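Local coordinates for Rab GTPase binding effector protein 1 (Homo sapiens, PDB 1TU3), which probably acts as an effector of Rab GTPases, binding them through a dimeric coiled coil near its C-terminal end, at residues K40-Q43 and T44-Q48; V30-Q33 and V34-D37. All blocks are in the same frame, centred on the assembly; numbering follows the deposited sequence.

Contact 1: K40-Q43 and T44-Q48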
loop_
_atom_site.group_PDB
_atom_site.type_symbol
_atom_site.label_atom_id
_atom_site.label_comp_id
_atom_site.label_asym_id
_atom_site.label_seq_id
_atom_site.Cartn_x
_atom_site.Cartn_y
_atom_site.Cartn_z
ATOM N N LYS G 40 -0.685 5.547 4.652
ATOM C CA LYS G 40 -0.066 4.987 5.845
ATOM C C LYS G 40 0.098 3.466 5.728
ATOM O O LYS G 40 1.143 2.933 6.116
ATOM C CB LYS G 40 -0.876 5.354 7.093
ATOM C CG LYS G 40 -0.979 6.861 7.308
ATOM C CD LYS G 40 -1.220 7.244 8.761
ATOM C CE LYS G 40 -2.550 6.727 9.273
ATOM N NZ LYS G 40 -3.702 7.294 8.523
ATOM N N LEU G 41 -0.906 2.788 5.156
ATOM C CA LEU G 41 -0.819 1.346 4.908
ATOM C C LEU G 41 0.379 0.998 4.033
ATOM O O LEU G 41 1.125 0.068 4.335
ATOM C CB LEU G 41 -2.073 0.809 4.215
ATOM C CG LEU G 41 -2.586 -0.602 4.611
ATOM C CD1 LEU G 41 -3.433 -1.185 3.493
ATOM C CD2 LEU G 41 -1.462 -1.545 4.915
ATOM N N SER G 42 0.554 1.720 2.930
ATOM C CA SER G 42 1.652 1.371 2.042
ATOM C C SER G 42 2.994 1.685 2.721
ATOM O O SER G 42 3.908 0.876 2.650
ATOM C CB SER G 42 1.531 2.098 0.688
ATOM O OG SER G 42 1.630 3.492 0.867
ATOM N N GLN G 43 3.103 2.843 3.385
ATOM C CA GLN G 43 4.342 3.171 4.079
ATOM C C GLN G 43 4.753 2.050 5.052
ATOM O O GLN G 43 5.914 1.692 5.122
ATOM C CB GLN G 43 4.223 4.483 4.850
ATOM C CG GLN G 43 4.060 5.696 3.994
ATOM C CD GLN G 43 3.825 6.961 4.820
ATOM O OE1 GLN G 43 3.046 6.958 5.784
ATOM N NE2 GLN G 43 4.490 8.048 4.438
ATOM N N THR G 44 3.787 1.527 5.794
ATOM C CA THR G 44 4.063 0.490 6.757
ATOM C C THR G 44 4.550 -0.777 6.067
ATOM O O THR G 44 5.518 -1.396 6.501
ATOM C CB THR G 44 2.815 0.204 7.601
ATOM O OG1 THR G 44 2.653 1.263 8.553
ATOM C CG2 THR G 44 2.939 -1.134 8.343
ATOM N N LEU G 45 3.880 -1.147 4.983
ATOM C CA LEU G 45 4.259 -2.333 4.235
ATOM C C LEU G 45 5.656 -2.213 3.639
ATOM O O LEU G 45 6.438 -3.168 3.676
ATOM C CB LEU G 45 3.249 -2.600 3.124
ATOM C CG LEU G 45 1.833 -2.919 3.572
ATOM C CD1 LEU G 45 0.915 -2.942 2.351
ATOM C CD2 LEU G 45 1.826 -4.261 4.307
ATOM N N GLN G 46 5.968 -1.050 3.076
ATOM C CA GLN G 46 7.289 -0.840 2.501
ATOM C C GLN G 46 8.428 -0.901 3.543
ATOM O O GLN G 46 9.460 -1.525 3.292
ATOM C CB GLN G 46 7.325 0.493 1.736
ATOM C CG GLN G 46 6.487 0.450 0.472
ATOM C CD GLN G 46 6.150 1.816 -0.100
ATOM O OE1 GLN G 46 5.961 2.802 0.645
ATOM N NE2 GLN G 46 6.059 1.888 -1.415
ATOM N N VAL G 47 8.243 -0.254 4.693
ATOM C CA VAL G 47 9.217 -0.347 5.775
ATOM C C VAL G 47 9.442 -1.818 6.142
ATOM O O VAL G 47 10.575 -2.247 6.349
ATOM C CB VAL G 47 8.758 0.436 7.037
ATOM C CG1 VAL G 47 9.668 0.103 8.263
ATOM C CG2 VAL G 47 8.826 1.929 6.743
ATOM N N GLN G 48 8.362 -2.594 6.155
ATOM C CA GLN G 48 8.453 -4.015 6.463
ATOM C C GLN G 48 9.143 -4.831 5.360
ATOM O O GLN G 48 9.931 -5.728 5.659
ATOM C CB GLN G 48 7.062 -4.572 6.760
ATOM C CG GLN G 48 7.048 -5.705 7.772
ATOM C CD GLN G 48 5.645 -6.030 8.276
ATOM O OE1 GLN G 48 4.884 -5.132 8.641
ATOM N NE2 GLN G 48 5.300 -7.312 8.308
HETATM O O HOH W 1 4.155 4.730 0.460
#

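Contact 2: V30-Q33 and V34-D37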
loop_
_atom_site.group_PDB
_atom_site.type_symbol
_atom_site.label_atom_id
_atom_site.label_comp_id
_atom_site.label_asym_id
_atom_site.label_seq_id
_atom_site.Cartn_x
_atom_site.Cartn_y
_atom_site.Cartn_z
ATOM N N VAL G 30 -14.126 12.360 2.838
ATOM C CA VAL G 30 -14.099 10.931 3.107
ATOM C C VAL G 30 -13.059 10.302 2.181
ATOM O O VAL G 30 -12.253 9.466 2.583
ATOM C CB VAL G 30 -15.500 10.309 2.866
ATOM C CG1 VAL G 30 -15.444 8.784 2.882
ATOM C CG2 VAL G 30 -16.444 10.798 3.943
ATOM N N SER G 31 -13.078 10.739 0.937
ATOM C CA SER G 31 -12.083 10.362 -0.019
ATOM C C SER G 31 -10.675 10.607 0.544
ATOM O O SER G 31 -9.840 9.708 0.544
ATOM C CB SER G 31 -12.316 11.160 -1.313
ATOM O OG SER G 31 -11.296 10.938 -2.250
ATOM N N GLU G 32 -10.418 11.817 1.032
ATOM C CA GLU G 32 -9.105 12.180 1.567
ATOM C C GLU G 32 -8.768 11.321 2.778
ATOM O O GLU G 32 -7.618 10.951 3.005
ATOM C CB GLU G 32 -9.088 13.652 1.973
ATOM C CG GLU G 32 -9.249 14.640 0.817
ATOM C CD GLU G 32 -7.944 14.943 0.108
ATOM O OE1 GLU G 32 -7.116 15.692 0.676
ATOM O OE2 GLU G 32 -7.745 14.431 -1.017
ATOM N N GLN G 33 -9.781 10.990 3.556
ATOM C CA GLN G 33 -9.553 10.172 4.723
ATOM C C GLN G 33 -9.125 8.737 4.323
ATOM O O GLN G 33 -8.242 8.151 4.948
ATOM C CB GLN G 33 -10.825 10.134 5.561
ATOM C CG GLN G 33 -10.674 9.409 6.851
ATOM C CD GLN G 33 -11.998 9.252 7.532
ATOM O OE1 GLN G 33 -12.802 10.192 7.561
ATOM N NE2 GLN G 33 -12.246 8.064 8.091
ATOM N N VAL G 34 -9.753 8.187 3.286
ATOM C CA VAL G 34 -9.446 6.837 2.847
ATOM C C VAL G 34 -8.034 6.857 2.250
ATOM O O VAL G 34 -7.216 5.973 2.489
ATOM C CB VAL G 34 -10.461 6.367 1.784
ATOM C CG1 VAL G 34 -10.056 5.001 1.203
ATOM C CG2 VAL G 34 -11.814 6.284 2.411
ATOM N N GLN G 35 -7.766 7.908 1.494
ATOM C CA GLN G 35 -6.508 8.082 0.841
ATOM C C GLN G 35 -5.359 7.956 1.836
ATOM O O GLN G 35 -4.388 7.237 1.593
ATOM C CB GLN G 35 -6.479 9.445 0.217
ATOM C CG GLN G 35 -5.320 9.661 -0.670
ATOM C CD GLN G 35 -5.278 11.080 -1.139
ATOM O OE1 GLN G 35 -4.787 11.953 -0.439
ATOM N NE2 GLN G 35 -5.820 11.328 -2.317
ATOM N N ARG G 36 -5.479 8.680 2.944
ATOM C CA ARG G 36 -4.456 8.714 3.969
ATOM C C ARG G 36 -4.264 7.376 4.668
ATOM O O ARG G 36 -3.145 7.035 5.064
ATOM C CB ARG G 36 -4.786 9.785 5.004
ATOM C CG ARG G 36 -4.512 11.200 4.472
ATOM C CD ARG G 36 -4.499 12.241 5.599
ATOM N NE ARG G 36 -5.797 12.359 6.267
ATOM C CZ ARG G 36 -6.837 13.032 5.780
ATOM N NH1 ARG G 36 -6.740 13.662 4.611
ATOM N NH2 ARG G 36 -7.977 13.069 6.461
ATOM N N ASP G 37 -5.359 6.632 4.820
ATOM C CA ASP G 37 -5.317 5.291 5.379
ATOM C C ASP G 37 -4.413 4.432 4.504
ATOM O O ASP G 37 -3.598 3.662 5.000
ATOM C CB ASP G 37 -6.692 4.623 5.393
ATOM C CG ASP G 37 -7.613 5.116 6.522
ATOM O OD1 ASP G 37 -7.128 5.486 7.616
ATOM O OD2 ASP G 37 -8.847 5.084 6.307
#

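Contact 1: K40-Q43 and T44-Q48
The carbonyl oxygen of Lys40 is gripped twice from Thr44. The backbone N of Thr44 donates to Lys40 O at 3.0 Å, and Thr44 OG1 adds a weak bond to Lys40 O at 3.3 Å. Thr44 OG1 lies beside its own backbone N (chi1 -76°), which turns the hydroxyl back toward the preceding turn. The next three residues repeat the i to i+4 pattern of helix 20-54. The straightest of these bonds runs from Val47 N to Gln43 O, with an N-H...O angle of 172°.

On another face of the helix a water joins Ser42 and Gln46. It donates to Ser42 OG at 2.8 Å and to Gln46 OE1 at 2.6 Å. Ser42 OG is also hydrogen-bonded to the backbone O of Val39. Gln46 reaches this position with CG, CD and OE1 passing over the carbonyl oxygen of Ser42. Its NE2 bonds to the backbone of another protein's chain.

Leu41 and Leu45 form the apolar part. Their side chains cross obliquely, with Leu41 CD2 3.8 Å from Leu45 CD1. Both leucines pack on the second subunit, Leu45 on its Leu49, at a helical dimer interface.

The amide of Gln46 thus works at both ends. Its oxygen is tied to its own helix through water and its nitrogen to the partner protein, so the water bridge probably limits the rotation of the amide at that interface.

Contact 2: V30-Q33 and V34-D37
Val34 N donates to Val30 O at 2.9 Å. With CG1 anti to the backbone N (chi1 174°), Val34 CG2 falls beside that N and comes within 3.2 Å of Val30 O. Val34, Ser31 and Gln35 make the packed part; Val34 rests on Gln35 of the second subunit and on an apolar side chain of another protein's chain. Val30 lies at the more open margin, its CG1 4.4 Å from Val34 CG2, and packs on a basic side chain of that chain.

Glu32 and Gln35 run side by side in the same direction. Their carboxylate and amide planes are 72° apart, and Glu32 OE2 stays 3.9 Å from Gln35 NE2. The polar partners lie across the dimer: Glu32 OE2 and Ser31 OG both bond to Ser31 OG, and Gln35 NE2 to Ser31 O, of the second subunit.

The more exposed side carries Arg36, which also packs on an apolar side chain of another protein's chain. Its chain bends at chi3 (-63°), and one guanidinium face lies against Glu32 O and Gln33 CA. Arg36 NH1 and Glu32 OE1 are 4.4 Å apart, too far to count as a salt bridge.

The charge attraction between Glu32 and Arg36 is therefore probably modest. The more specific polar chemistry belongs to Ser31, Glu32 and Gln35, which bond across the dimer interface and probably help to set the pairing of the two helices.

Contacts 1 and 2 lie in series on helix 20-54, with centres about 16 Å apart. Contact 2 comes first in the chain. Contact 1 is nearer the middle of the chain, about 5 Å from its centre against about 12 Å for contact 2. Asp37 OD1 of contact 2 and Lys40 NZ of contact 1 make a long, weak ion pair across the short gap. Both contacts touch the second subunit and chains of another protein. Residues 30-37 put polar bonds into the dimer interface, whereas residues 40-48 meet the second subunit by packing and send two glutamine amides to the partner protein.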